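Local coordinates for outer membrane protein TP0453 (Treponema pallidum, PDB 3K8G) that associates with the outer membrane, alters membrane permeability at acidic pH and might take part in ligand transport, at residues Q160-Y165 / L191-R196. Sequence-based numbering, arbitrary orientation.
Sequences QTVALY and LYLTAR
V162 and L193 form a hydrogen-bonded pair between antiparallel β-strands, a worked example of how neighbouring strands of the U-shaped β-half-barrel are zipped together. Two such pairs, V162–L193 and L164–L191, supply four backbone hydrogen bonds, the shortest from L164 N to L191 O at 2.8 Å and the longest from L191 N to L164 O at 3.0 Å. Between them lies the non-hydrogen-bonded pair A163–Y192, where the Y192 CA–H leans on V162 O and the A163 CA–H on L191 O. Strand 21-26 flanks 162-166 and strand 199-207 flanks 189-196, placing the pair inside the half-barrel wall.

Apolar contacts divide by face. On the face of V162, L164, L191 and L193, the methyl CD1 of L193 reaches both V162, its partner, and L164, diagonally across, meeting L164 CD1 at 3.7 Å and V162 CG1 at 4.0 Å. With chi1 at 174°, V162 CG1 stands opposite the backbone N, and that methyl meets L193 CD1. On the other face the Y192 ring lies obliquely beside A163, with CD1 3.8 Å from A163 CB, while T161 CG2 reaches Y192 CB. F149 of helix 147-153 packs against A163 and Y192, and R148 makes a cation–π contact with Y192.

Two waters add polar links, one of them beyond the last direct bond. It donates to Q160 O, which N30 also bonds, and accepts from A195 N, joining the loop residue before one strand to the other. The Y192 hydroxyl, also hydrogen-bonded to E190, receives a second water, which donates to L164 O as well, 2.9 Å from that oxygen.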
loop_
_atom_site.group_PDB
_atom_site.type_symbol
_atom_site.label_atom_id
_atom_site.label_comp_id
_atom_site.label_asym_id
_atom_site.label_seq_id
_atom_site.Cartn_x
_atom_site.Cartn_y
_atom_site.Cartn_z
ATOM N N GLN A 160 -2.959 5.704 13.419
ATOM C CA GLN A 160 -3.701 5.707 12.149
ATOM C C GLN A 160 -2.831 6.217 10.983
ATOM O O GLN A 160 -3.331 6.602 9.930
ATOM C CB GLN A 160 -4.968 6.548 12.295
ATOM C CG GLN A 160 -5.764 6.119 13.567
ATOM C CD GLN A 160 -7.171 6.656 13.595
ATOM O OE1 GLN A 160 -7.446 7.724 13.046
ATOM N NE2 GLN A 160 -8.073 5.917 14.239
ATOM N N THR A 161 -1.521 6.192 11.192
ATOM C CA THR A 161 -0.545 6.615 10.178
ATOM C C THR A 161 -0.481 5.588 9.041
ATOM O O THR A 161 -0.306 4.400 9.283
ATOM C CB THR A 161 0.832 6.818 10.814
ATOM O OG1 THR A 161 0.738 7.856 11.798
ATOM C CG2 THR A 161 1.874 7.258 9.788
ATOM N N VAL A 162 -0.602 6.090 7.820
ATOM C CA VAL A 162 -0.405 5.352 6.574
ATOM C C VAL A 162 1.107 5.402 6.262
ATOM O O VAL A 162 1.722 6.462 6.372
ATOM C CB VAL A 162 -1.202 6.014 5.424
ATOM C CG1 VAL A 162 -0.911 5.340 4.030
ATOM C CG2 VAL A 162 -2.699 5.989 5.724
ATOM N N ALA A 163 1.702 4.254 5.925
ATOM C CA ALA A 163 3.163 4.199 5.657
ATOM C C ALA A 163 3.439 3.716 4.231
ATOM O O ALA A 163 2.824 2.753 3.775
ATOM C CB ALA A 163 3.863 3.270 6.709
ATOM N N LEU A 164 4.376 4.362 3.522
ATOM C CA LEU A 164 4.777 3.845 2.232
ATOM C C LEU A 164 6.287 3.759 2.206
ATOM O O LEU A 164 6.968 4.623 2.767
ATOM C CB LEU A 164 4.303 4.731 1.071
ATOM C CG LEU A 164 2.840 4.509 0.615
ATOM C CD1 LEU A 164 1.937 5.413 1.402
ATOM C CD2 LEU A 164 2.725 4.799 -0.877
ATOM N N TYR A 165 6.793 2.700 1.589
ATOM C CA TYR A 165 8.217 2.632 1.324
ATOM C C TYR A 165 8.415 2.456 -0.175
ATOM O O TYR A 165 7.911 1.480 -0.764
ATOM C CB TYR A 165 8.835 1.459 2.081
ATOM C CG TYR A 165 10.338 1.344 1.810
ATOM C CD1 TYR A 165 11.170 2.419 2.078
ATOM C CD2 TYR A 165 10.919 0.156 1.314
ATOM C CE1 TYR A 165 12.537 2.349 1.855
ATOM C CE2 TYR A 165 12.313 0.088 1.115
ATOM C CZ TYR A 165 13.098 1.207 1.396
ATOM O OH TYR A 165 14.477 1.229 1.207
ATOM N N LEU A 191 7.598 7.468 3.422
ATOM C CA LEU A 191 6.532 8.463 3.471
ATOM C C LEU A 191 5.506 8.055 4.495
ATOM O O LEU A 191 4.984 6.928 4.426
ATOM C CB LEU A 191 5.865 8.570 2.081
ATOM C CG LEU A 191 4.630 9.440 1.904
ATOM C CD1 LEU A 191 4.996 10.914 2.198
ATOM C CD2 LEU A 191 4.076 9.259 0.491
ATOM N N TYR A 192 5.173 8.973 5.414
ATOM C CA TYR A 192 4.237 8.683 6.534
ATOM C C TYR A 192 3.183 9.782 6.556
ATOM O O TYR A 192 3.554 10.968 6.595
ATOM C CB TYR A 192 5.001 8.611 7.878
ATOM C CG TYR A 192 6.139 7.614 7.773
ATOM C CD1 TYR A 192 5.885 6.236 7.856
ATOM C CD2 TYR A 192 7.454 8.038 7.549
ATOM C CE1 TYR A 192 6.946 5.292 7.716
ATOM C CE2 TYR A 192 8.514 7.087 7.407
ATOM C CZ TYR A 192 8.221 5.730 7.490
ATOM O OH TYR A 192 9.248 4.785 7.344
ATOM N N LEU A 193 1.905 9.390 6.461
ATOM C CA LEU A 193 0.792 10.345 6.292
ATOM C C LEU A 193 -0.263 10.148 7.356
ATOM O O LEU A 193 -0.492 9.021 7.813
ATOM C CB LEU A 193 0.143 10.217 4.898
ATOM C CG LEU A 193 1.080 10.068 3.678
ATOM C CD1 LEU A 193 1.215 8.616 3.211
ATOM C CD2 LEU A 193 0.661 10.961 2.480
ATOM N N THR A 194 -0.948 11.234 7.729
ATOM C CA THR A 194 -2.034 11.095 8.699
ATOM C C THR A 194 -3.168 12.065 8.306
ATOM O O THR A 194 -2.917 13.184 7.848
ATOM C CB THR A 194 -1.504 11.315 10.153
ATOM O OG1 THR A 194 -2.449 10.803 11.101
ATOM C CG2 THR A 194 -1.241 12.771 10.434
ATOM N N ALA A 195 -4.394 11.583 8.398
ATOM C CA ALA A 195 -5.533 12.309 7.845
ATOM C C ALA A 195 -5.831 13.517 8.717
ATOM O O ALA A 195 -5.782 13.419 9.951
ATOM C CB ALA A 195 -6.737 11.413 7.767
ATOM N N ARG A 196 -6.071 14.652 8.067
ATOM C CA ARG A 196 -6.681 15.835 8.714
ATOM C C ARG A 196 -7.817 16.312 7.810
ATOM O O ARG A 196 -7.553 16.801 6.711
ATOM C CB ARG A 196 -5.680 16.977 8.839
ATOM C CG ARG A 196 -4.516 16.737 9.785
ATOM C CD ARG A 196 -4.919 16.872 11.241
ATOM N NE ARG A 196 -3.915 16.264 12.112
ATOM C CZ ARG A 196 -3.011 16.941 12.818
ATOM N NH1 ARG A 196 -2.985 18.280 12.790
ATOM N NH2 ARG A 196 -2.129 16.271 13.559
HETATM O O HOH W 1 -4.760 8.705 9.210
HETATM O O HOH W 2 8.825 3.616 4.682
#